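Local coordinates for protein CHAD domain (Ricinus communis, PDB 6QV5) that probably binds inorganic polyphosphate through an all-helical CHAD domain and also binds a zinc ion, at residues D102-S107 with R252-L257; N126-K131 with P262-A267; I206-G211 with A236-L241; Y213-F218 with R228-A233. One frame throughout, in Å; residues are numbered along the deposited sequence.

Three contacts join helix to helix; contact 2 sets a helix against the start of another. None has a cross-segment hydrogen bond. Contact 1 is fully buried and made of leucines alone. Contact 2 lies beside it at the surface, and the two touch through L105, L104 and L257. It swaps the leucine partners for an alanine and a glutamine in a turn. Contacts 3 and 4 hold the same pair, helix 198-217 and helix 224-260, at neighbouring levels with centres about 11 Å apart. Both are partly buried. Contact 3 mixes threonine methyls with a lysine and a glutamine, while contact 4 sets one leucine against a tyrosine ring and a second leucine. Helix 224-260 also serves contact 1.

Contact 1: residues D102-S107 with R252-L257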
# COMPACT_ATOMS: atom_id res chain seq x y z
N ASP A 102 4.99 -12.77 4.36
CA ASP A 102 5.16 -13.32 3.01
C ASP A 102 6.32 -12.64 2.27
O ASP A 102 7.02 -13.30 1.51
CB ASP A 102 3.86 -13.22 2.20
CG ASP A 102 3.27 -14.55 1.74
OD1 ASP A 102 3.91 -15.60 1.98
OD2 ASP A 102 2.17 -14.54 1.14
N VAL A 103 6.51 -11.31 2.50
CA VAL A 103 7.59 -10.50 1.92
C VAL A 103 8.93 -10.98 2.50
O VAL A 103 9.88 -11.19 1.75
CB VAL A 103 7.37 -8.97 2.11
CG1 VAL A 103 8.60 -8.15 1.71
CG2 VAL A 103 6.14 -8.49 1.34
N LEU A 104 8.98 -11.19 3.83
CA LEU A 104 10.14 -11.68 4.57
C LEU A 104 10.61 -13.04 4.04
O LEU A 104 11.81 -13.23 3.84
CB LEU A 104 9.83 -11.74 6.09
CG LEU A 104 10.83 -12.45 7.03
CD1 LEU A 104 12.16 -11.71 7.10
CD2 LEU A 104 10.25 -12.59 8.42
N LEU A 105 9.67 -13.95 3.77
CA LEU A 105 9.94 -15.30 3.27
C LEU A 105 10.40 -15.37 1.81
O LEU A 105 11.36 -16.07 1.51
CB LEU A 105 8.69 -16.19 3.49
CG LEU A 105 8.79 -17.67 3.11
CD1 LEU A 105 9.58 -18.47 4.14
CD2 LEU A 105 7.42 -18.28 2.93
N ALA A 106 9.71 -14.65 0.90
CA ALA A 106 9.98 -14.69 -0.54
C ALA A 106 10.99 -13.66 -1.07
O ALA A 106 11.61 -13.91 -2.10
CB ALA A 106 8.67 -14.56 -1.31
N SER A 107 11.14 -12.50 -0.40
CA SER A 107 12.03 -11.43 -0.88
C SER A 107 13.19 -11.07 0.05
O SER A 107 14.31 -10.92 -0.44
CB SER A 107 11.21 -10.19 -1.21
OG SER A 107 12.01 -9.11 -1.66
N ARG A 252 12.33 -6.12 12.71
CA ARG A 252 11.27 -5.99 13.70
C ARG A 252 10.53 -7.33 13.86
O ARG A 252 10.29 -7.76 14.99
CB ARG A 252 10.30 -4.86 13.29
CG ARG A 252 9.15 -4.61 14.27
CD ARG A 252 8.12 -3.63 13.73
NE ARG A 252 7.47 -4.08 12.50
CZ ARG A 252 6.40 -4.86 12.44
NH1 ARG A 252 5.82 -5.30 13.56
NH2 ARG A 252 5.89 -5.22 11.27
N LEU A 253 10.18 -7.99 12.73
CA LEU A 253 9.47 -9.28 12.71
C LEU A 253 10.30 -10.41 13.31
O LEU A 253 9.74 -11.24 14.04
CB LEU A 253 9.02 -9.66 11.29
CG LEU A 253 7.90 -8.83 10.63
CD1 LEU A 253 7.70 -9.26 9.19
CD2 LEU A 253 6.58 -8.95 11.39
N LEU A 254 11.61 -10.46 13.01
CA LEU A 254 12.51 -11.50 13.52
C LEU A 254 12.78 -11.34 15.02
O LEU A 254 12.80 -12.35 15.72
CB LEU A 254 13.82 -11.58 12.71
CG LEU A 254 13.72 -12.16 11.30
CD1 LEU A 254 14.92 -11.77 10.46
CD2 LEU A 254 13.55 -13.68 11.32
N GLN A 255 12.94 -10.09 15.51
CA GLN A 255 13.15 -9.78 16.93
C GLN A 255 11.93 -10.23 17.76
O GLN A 255 12.10 -10.75 18.86
CB GLN A 255 13.48 -8.29 17.14
CG GLN A 255 13.71 -7.83 18.59
CD GLN A 255 14.81 -8.59 19.31
OE1 GLN A 255 16.00 -8.40 19.06
NE2 GLN A 255 14.42 -9.45 20.24
N GLU A 256 10.71 -10.07 17.19
CA GLU A 256 9.45 -10.51 17.80
C GLU A 256 9.39 -12.04 17.82
O GLU A 256 8.91 -12.62 18.80
CB GLU A 256 8.25 -9.95 17.01
CG GLU A 256 7.92 -8.50 17.33
CD GLU A 256 6.88 -7.85 16.43
OE1 GLU A 256 5.86 -8.50 16.12
OE2 GLU A 256 7.09 -6.67 16.06
N LEU A 257 9.89 -12.69 16.74
CA LEU A 257 9.96 -14.14 16.59
C LEU A 257 10.98 -14.74 17.57
O LEU A 257 10.77 -15.85 18.06
CB LEU A 257 10.31 -14.51 15.13
CG LEU A 257 10.38 -16.00 14.74
CD1 LEU A 257 8.99 -16.62 14.67
CD2 LEU A 257 11.08 -16.18 13.42
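L104 and L253 mark the closest backbone approach, with L104 CA and L253 CA 8.5 Å apart. Both segments are helical, and both helices run on at either end. At residues 104-107 the first helix widens into a pi-type turn, although S107 N still bonds to V103 O. No backbone atoms meet across the gap, so side chains fill it.

L104 does most of the work. Its CG stands anti to the backbone N (chi1 170°), and this sends the forked end of the side chain toward the other helix. Each methyl finds a different leucine. L104 CD2 meets L253 CD1 at 4.3 Å. L104 CD1 meets L254 CD1, also at 4.3 Å. L253 starts out toward L104. L254 leaves its helix to one side and reaches in with its methyl end. All three leucines are buried. The contact is purely apolar, and the packing is light, with 127 Å² buried in total.

On the exposed side of the second helix, R252 NH1 and E256 OE2 form a salt bridge one turn apart, at 3.1 Å. The hydrogen bond in it is weak. R252 also makes a long, weak ion pair with D100.

L253 also packs on W101, one turn back on the first segment's own helix. Two neighbouring helices close the site. L104 packs on V129 of helix 122-145, and L254 touches V268 and A271 of helix 265-281.

Contact 2: residues N126-K131 with P262-A267; sequences NALVQK and PQAAEA
L128 reaches across with a single methyl group. L128 CD2 sits 3.9 Å from A264 CB and 4.1 Å from Q263 NE2. The first is an apolar touch. The second is van der Waals packing of a methyl against an amide nitrogen. No hydrogen bond links the two segments, and only 81 Å² is buried.

The torsions explain the reach. L128 CG lies anti to its backbone N (chi1 -178°), which carries the methyls out from helix 122-145. The Q263 chain is bent at chi2 (106°). This folds the amide back toward L128, whose side chain it crosses at a slant. A264 points its CB straight at the leucine.

The backbones come nearest at L128 and A264, with CA atoms 8.5 Å apart. A264 is the N-cap residue of helix 265-281, so the leucine packs where the chain turns into that helix. Behind the first shell, L128 also touches Q261 in the same turn, and L128 CD2 lies 3.9 Å from L257 CD2. V129, on a neighbouring face of helix 122-145, packs on W101 and L105.

The link between two successive helices, with A264 at the N-cap, rests against helix 122-145 at the surface of this all-alpha fold.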
# COMPACT_ATOMS: atom_id res chain seq x y z
N ASN A 126 13.98 -20.66 7.78
CA ASN A 126 13.13 -20.53 6.59
C ASN A 126 11.85 -21.36 6.75
O ASN A 126 10.78 -20.92 6.32
CB ASN A 126 13.89 -20.96 5.34
CG ASN A 126 13.19 -20.60 4.05
OD1 ASN A 126 13.28 -19.47 3.57
ND2 ASN A 126 12.48 -21.55 3.48
N ALA A 127 11.96 -22.54 7.39
CA ALA A 127 10.85 -23.44 7.68
C ALA A 127 9.94 -22.85 8.77
O ALA A 127 8.72 -23.00 8.70
CB ALA A 127 11.37 -24.80 8.12
N LEU A 128 10.55 -22.16 9.77
CA LEU A 128 9.83 -21.50 10.86
C LEU A 128 9.08 -20.26 10.35
O LEU A 128 7.92 -20.07 10.72
CB LEU A 128 10.79 -21.14 12.02
CG LEU A 128 10.18 -20.48 13.28
CD1 LEU A 128 9.30 -21.46 14.05
CD2 LEU A 128 11.27 -19.96 14.19
N VAL A 129 9.73 -19.44 9.50
CA VAL A 129 9.14 -18.24 8.90
C VAL A 129 7.95 -18.64 7.99
O VAL A 129 6.91 -17.99 8.05
CB VAL A 129 10.20 -17.34 8.21
CG1 VAL A 129 9.57 -16.25 7.35
CG2 VAL A 129 11.13 -16.72 9.25
N GLN A 130 8.10 -19.75 7.23
CA GLN A 130 7.06 -20.30 6.35
C GLN A 130 5.86 -20.77 7.17
O GLN A 130 4.72 -20.59 6.73
CB GLN A 130 7.62 -21.46 5.50
CG GLN A 130 6.78 -21.78 4.26
CD GLN A 130 7.34 -22.89 3.40
OE1 GLN A 130 8.50 -23.31 3.51
NE2 GLN A 130 6.51 -23.39 2.49
N LYS A 131 6.11 -21.34 8.36
CA LYS A 131 5.09 -21.81 9.30
C LYS A 131 4.29 -20.61 9.83
O LYS A 131 3.06 -20.70 9.91
CB LYS A 131 5.74 -22.60 10.46
CG LYS A 131 4.76 -23.31 11.38
CD LYS A 131 5.48 -23.93 12.57
CE LYS A 131 4.52 -24.55 13.56
NZ LYS A 131 5.22 -25.15 14.72
N PRO A 262 12.32 -18.93 21.50
CA PRO A 262 13.73 -18.79 21.94
C PRO A 262 14.67 -19.89 21.43
O PRO A 262 15.88 -19.76 21.56
CB PRO A 262 13.63 -18.79 23.47
CG PRO A 262 12.15 -18.77 23.80
CD PRO A 262 11.47 -19.36 22.62
N GLN A 263 14.10 -20.97 20.85
CA GLN A 263 14.82 -22.12 20.30
C GLN A 263 15.64 -21.79 19.04
O GLN A 263 16.75 -22.32 18.90
CB GLN A 263 13.87 -23.32 20.04
CG GLN A 263 12.39 -22.96 19.85
CD GLN A 263 11.93 -23.06 18.42
OE1 GLN A 263 11.32 -24.06 18.00
NE2 GLN A 263 12.20 -22.04 17.63
N ALA A 264 15.11 -20.94 18.15
CA ALA A 264 15.76 -20.54 16.90
C ALA A 264 16.47 -19.17 16.98
O ALA A 264 16.91 -18.66 15.94
CB ALA A 264 14.76 -20.56 15.76
N ALA A 265 16.61 -18.60 18.20
CA ALA A 265 17.23 -17.30 18.48
C ALA A 265 18.61 -17.09 17.84
O ALA A 265 18.90 -15.97 17.40
CB ALA A 265 17.31 -17.07 19.98
N GLU A 266 19.44 -18.15 17.77
CA GLU A 266 20.78 -18.11 17.16
C GLU A 266 20.69 -17.84 15.66
O GLU A 266 21.44 -17.01 15.14
CB GLU A 266 21.55 -19.42 17.43
CG GLU A 266 22.14 -19.50 18.82
CD GLU A 266 22.92 -20.78 19.09
OE1 GLU A 266 22.42 -21.61 19.88
OE2 GLU A 266 24.02 -20.95 18.52
N ALA A 267 19.75 -18.52 14.97
CA ALA A 267 19.49 -18.36 13.53
C ALA A 267 18.86 -16.99 13.25
O ALA A 267 19.16 -16.39 12.22
CB ALA A 267 18.57 -19.47 13.05

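Contact 3: residues I206-G211 with A236-L241; sequences IATKRG and ATQEEL
T208 carries the buried side of this contact, where T208 CA and Q238 CA are only 6.2 Å apart. T208 CG2 stands anti to the backbone N and pushes into the other helix. It lies 3.8 Å from both Q238 CB and the backbone Q238 N. Beside it, T208 OG1 faces the methyl T237 CG2 at 3.9 Å.

Neither hydroxyl bonds across the gap. T208 OG1 bonds to T204 O and T237 OG1 to A233 O, each within its own helix. These bonds satisfy two polar groups on buried residues. Helix 171-192 backs T208 through L186. Helix 286-293 covers T237 through I289 and L293.

The two segments belong to an antiparallel helical hairpin, helix 198-217 followed by helix 224-260. The short axes approach to 9.2 Å, at 144° between their N-to-C directions. Such hairpins are the building units of an all-helical bundle like this CHAD domain.

The solvent-facing side is carried by K209 and Q238, both partly exposed. Their side chains cross at about a right angle. K209 CG packs on the amide carbon Q238 CD at 3.7 Å. Further along, K209 CE comes within 3.5 Å of Q238 NE2, the closest approach of the contact. The lysine lends its aliphatic part to the amide, and no hydrogen bond forms between the two. The K209 chain is extended beyond CG, which takes NZ on past Q238 to the neighbourhood of R65 NE.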
# COMPACT_ATOMS: atom_id res chain seq x y z
N ILE A 206 5.11 7.42 1.52
CA ILE A 206 3.64 7.45 1.54
C ILE A 206 3.10 8.56 0.62
O ILE A 206 2.05 8.36 0.00
CB ILE A 206 3.01 7.47 2.97
CG1 ILE A 206 3.37 8.75 3.77
CG2 ILE A 206 3.36 6.20 3.75
CD1 ILE A 206 2.25 9.26 4.68
N ALA A 207 3.84 9.69 0.48
CA ALA A 207 3.49 10.80 -0.42
C ALA A 207 3.59 10.33 -1.87
O ALA A 207 2.81 10.77 -2.72
CB ALA A 207 4.41 11.98 -0.18
N THR A 208 4.53 9.40 -2.13
CA THR A 208 4.78 8.76 -3.42
C THR A 208 3.61 7.81 -3.75
O THR A 208 3.17 7.77 -4.90
CB THR A 208 6.14 8.05 -3.38
OG1 THR A 208 7.16 9.01 -3.12
CG2 THR A 208 6.46 7.32 -4.66
N LYS A 209 3.13 7.05 -2.74
CA LYS A 209 2.01 6.10 -2.88
C LYS A 209 0.69 6.85 -3.10
O LYS A 209 -0.06 6.49 -4.01
CB LYS A 209 1.92 5.18 -1.65
CG LYS A 209 2.67 3.87 -1.80
CD LYS A 209 2.39 2.94 -0.62
CE LYS A 209 3.04 1.59 -0.79
NZ LYS A 209 2.78 0.70 0.37
N ARG A 210 0.43 7.90 -2.28
CA ARG A 210 -0.77 8.74 -2.36
C ARG A 210 -0.88 9.41 -3.73
O ARG A 210 -1.97 9.43 -4.31
CB ARG A 210 -0.77 9.81 -1.26
CG ARG A 210 -1.15 9.30 0.12
CD ARG A 210 -1.01 10.40 1.16
NE ARG A 210 -1.20 9.90 2.52
CZ ARG A 210 -1.05 10.64 3.62
NH1 ARG A 210 -0.71 11.92 3.53
NH2 ARG A 210 -1.25 10.10 4.82
N GLY A 211 0.24 9.92 -4.24
CA GLY A 211 0.34 10.57 -5.54
C GLY A 211 0.13 9.63 -6.71
O GLY A 211 -0.48 10.02 -7.71
N ALA A 236 9.63 4.42 -9.20
CA ALA A 236 11.06 4.21 -8.98
C ALA A 236 11.47 4.64 -7.56
O ALA A 236 12.30 3.98 -6.93
CB ALA A 236 11.87 4.98 -10.01
N THR A 237 10.87 5.75 -7.06
CA THR A 237 11.11 6.29 -5.71
C THR A 237 10.52 5.34 -4.66
O THR A 237 11.16 5.09 -3.63
CB THR A 237 10.55 7.73 -5.62
OG1 THR A 237 11.10 8.52 -6.67
CG2 THR A 237 10.84 8.39 -4.28
N GLN A 238 9.30 4.81 -4.92
CA GLN A 238 8.58 3.86 -4.06
C GLN A 238 9.36 2.55 -3.93
O GLN A 238 9.44 2.00 -2.83
CB GLN A 238 7.18 3.59 -4.63
CG GLN A 238 6.20 2.97 -3.63
CD GLN A 238 4.94 2.45 -4.29
OE1 GLN A 238 4.30 3.13 -5.11
NE2 GLN A 238 4.54 1.24 -3.94
N GLU A 239 9.94 2.07 -5.05
CA GLU A 239 10.74 0.85 -5.14
C GLU A 239 12.02 0.97 -4.29
O GLU A 239 12.40 0.00 -3.62
CB GLU A 239 11.10 0.57 -6.61
CG GLU A 239 11.70 -0.80 -6.89
CD GLU A 239 12.36 -0.91 -8.25
OE1 GLU A 239 11.62 -0.98 -9.26
OE2 GLU A 239 13.61 -0.94 -8.31
N GLU A 240 12.67 2.15 -4.31
CA GLU A 240 13.90 2.43 -3.57
C GLU A 240 13.67 2.54 -2.06
O GLU A 240 14.36 1.86 -1.30
CB GLU A 240 14.62 3.67 -4.14
CG GLU A 240 15.94 4.03 -3.46
CD GLU A 240 17.04 2.99 -3.38
OE1 GLU A 240 17.15 2.15 -4.32
OE2 GLU A 240 17.80 3.01 -2.39
N LEU A 241 12.71 3.38 -1.63
CA LEU A 241 12.38 3.57 -0.22
C LEU A 241 11.73 2.32 0.40
O LEU A 241 11.90 2.07 1.59
CB LEU A 241 11.49 4.81 0.00
CG LEU A 241 12.14 6.18 -0.24
CD1 LEU A 241 11.09 7.22 -0.58
CD2 LEU A 241 12.97 6.63 0.95

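Contact 4: residues Y213-F218 with R228-A233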
# COMPACT_ATOMS: atom_id res chain seq x y z
N TYR A 213 -1.64 6.65 -6.53
CA TYR A 213 -3.04 6.21 -6.46
C TYR A 213 -4.02 7.26 -6.99
O TYR A 213 -4.87 6.92 -7.82
CB TYR A 213 -3.42 5.75 -5.04
CG TYR A 213 -2.66 4.56 -4.51
CD1 TYR A 213 -2.21 3.55 -5.36
CD2 TYR A 213 -2.45 4.40 -3.14
CE1 TYR A 213 -1.52 2.44 -4.87
CE2 TYR A 213 -1.77 3.29 -2.64
CZ TYR A 213 -1.31 2.31 -3.50
OH TYR A 213 -0.64 1.22 -3.01
N ALA A 214 -3.87 8.53 -6.55
CA ALA A 214 -4.72 9.65 -6.97
C ALA A 214 -4.67 9.89 -8.48
O ALA A 214 -5.70 10.17 -9.09
CB ALA A 214 -4.32 10.92 -6.23
N LEU A 215 -3.48 9.74 -9.09
CA LEU A 215 -3.29 9.91 -10.53
C LEU A 215 -3.89 8.73 -11.31
O LEU A 215 -4.32 8.91 -12.45
CB LEU A 215 -1.80 10.11 -10.86
CG LEU A 215 -1.47 10.86 -12.16
CD1 LEU A 215 -2.02 12.29 -12.14
CD2 LEU A 215 0.02 10.89 -12.38
N GLU A 216 -3.95 7.53 -10.69
CA GLU A 216 -4.55 6.34 -11.28
C GLU A 216 -6.08 6.43 -11.21
O GLU A 216 -6.76 5.93 -12.10
CB GLU A 216 -4.07 5.07 -10.58
CG GLU A 216 -2.68 4.61 -11.00
CD GLU A 216 -2.09 3.46 -10.21
OE1 GLU A 216 -2.48 3.25 -9.04
OE2 GLU A 216 -1.21 2.76 -10.77
N PHE A 217 -6.61 7.08 -10.14
CA PHE A 217 -8.04 7.30 -9.92
C PHE A 217 -8.62 8.26 -10.96
O PHE A 217 -9.66 7.98 -11.55
CB PHE A 217 -8.32 7.82 -8.50
CG PHE A 217 -8.00 6.91 -7.34
CD1 PHE A 217 -8.17 5.53 -7.44
CD2 PHE A 217 -7.59 7.43 -6.12
CE1 PHE A 217 -7.89 4.69 -6.36
CE2 PHE A 217 -7.30 6.59 -5.04
CZ PHE A 217 -7.46 5.23 -5.17
N PHE A 218 -7.93 9.40 -11.17
CA PHE A 218 -8.32 10.44 -12.13
C PHE A 218 -7.47 10.34 -13.41
O PHE A 218 -7.01 11.35 -13.94
CB PHE A 218 -8.19 11.84 -11.48
CG PHE A 218 -8.99 12.05 -10.21
CD1 PHE A 218 -10.33 12.42 -10.28
CD2 PHE A 218 -8.41 11.92 -8.96
CE1 PHE A 218 -11.07 12.64 -9.11
CE2 PHE A 218 -9.15 12.13 -7.79
CZ PHE A 218 -10.47 12.49 -7.88
N ARG A 228 2.45 9.40 -17.52
CA ARG A 228 3.26 8.19 -17.70
C ARG A 228 4.69 8.39 -17.19
O ARG A 228 5.24 7.49 -16.55
CB ARG A 228 3.25 7.76 -19.17
CG ARG A 228 3.65 6.31 -19.40
CD ARG A 228 3.38 5.88 -20.83
NE ARG A 228 4.11 4.66 -21.17
CZ ARG A 228 5.29 4.65 -21.79
NH1 ARG A 228 5.88 5.78 -22.13
NH2 ARG A 228 5.88 3.49 -22.07
N ALA A 229 5.28 9.57 -17.44
CA ALA A 229 6.62 9.94 -16.99
C ALA A 229 6.61 10.27 -15.49
O ALA A 229 7.58 9.96 -14.80
CB ALA A 229 7.13 11.13 -17.78
N TYR A 230 5.51 10.89 -15.00
CA TYR A 230 5.31 11.26 -13.59
C TYR A 230 5.17 10.01 -12.72
O TYR A 230 5.77 9.95 -11.64
CB TYR A 230 4.08 12.18 -13.46
CG TYR A 230 3.92 12.83 -12.10
CD1 TYR A 230 4.47 14.07 -11.82
CD2 TYR A 230 3.16 12.22 -11.10
CE1 TYR A 230 4.31 14.68 -10.57
CE2 TYR A 230 2.98 12.81 -9.85
CZ TYR A 230 3.56 14.04 -9.59
OH TYR A 230 3.39 14.62 -8.36
N LEU A 231 4.39 9.01 -13.18
CA LEU A 231 4.15 7.73 -12.50
C LEU A 231 5.42 6.88 -12.47
O LEU A 231 5.65 6.19 -11.47
CB LEU A 231 3.00 6.95 -13.16
CG LEU A 231 1.58 7.47 -12.94
CD1 LEU A 231 0.67 7.07 -14.09
CD2 LEU A 231 1.00 6.98 -11.63
N LYS A 232 6.23 6.93 -13.54
CA LYS A 232 7.49 6.20 -13.68
C LYS A 232 8.50 6.67 -12.63
O LYS A 232 9.14 5.83 -11.98
CB LYS A 232 8.06 6.38 -15.10
CG LYS A 232 9.23 5.46 -15.44
CD LYS A 232 9.90 5.86 -16.74
CE LYS A 232 11.12 5.03 -17.03
NZ LYS A 232 11.79 5.45 -18.29
N ALA A 233 8.63 8.00 -12.44
CA ALA A 233 9.52 8.62 -11.46
C ALA A 233 9.04 8.35 -10.03
O ALA A 233 9.86 8.24 -9.12
CB ALA A 233 9.62 10.11 -11.71
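The ring of Y230 meets L215 obliquely, with L215 CD2 3.6 Å from Y230 CD2. Two other rings lie on the first segment, and each meets an oxygen of its own segment. E216 OE1 comes to the edge of the Y213 ring, in its plane. One face of the F217 ring carries Y213 O, which sits 3.1 Å above the plane and toward the rim.

L215 CD2 is the centre of the contact. Besides the tyrosine it touches L231 CG at 3.8 Å. One methyl is therefore placed against two successive residues of the opposite helix. L215 CG lies anti to the backbone N (chi1 -155°), which aims the branched end at helix 224-260. Y230 CG is also anti to its backbone N, and the ring crosses the leucine at a slant.

At the margin, E216 CG lies 4.4 Å from L231 CD2, a loose touch. The carboxylate of E216 is engaged by R212 in a salt bridge. Y230 OH has its own polar partner, H183 ND1, and the two rings meet at about 45°. This hydrogen bond ties the outer end of the ring to a third helix.

The short axes run nearly antiparallel, at 153°, and 11.0 Å apart. P299 covers L215 and Y230 from a loop. Helix 171-192 supplies L186 against Y230 and L182 against A214. On other faces of helix 198-217, Y213 and F217 pack on R66 of helix 54-73, and F217 and F218 on I33 of helix 26-42.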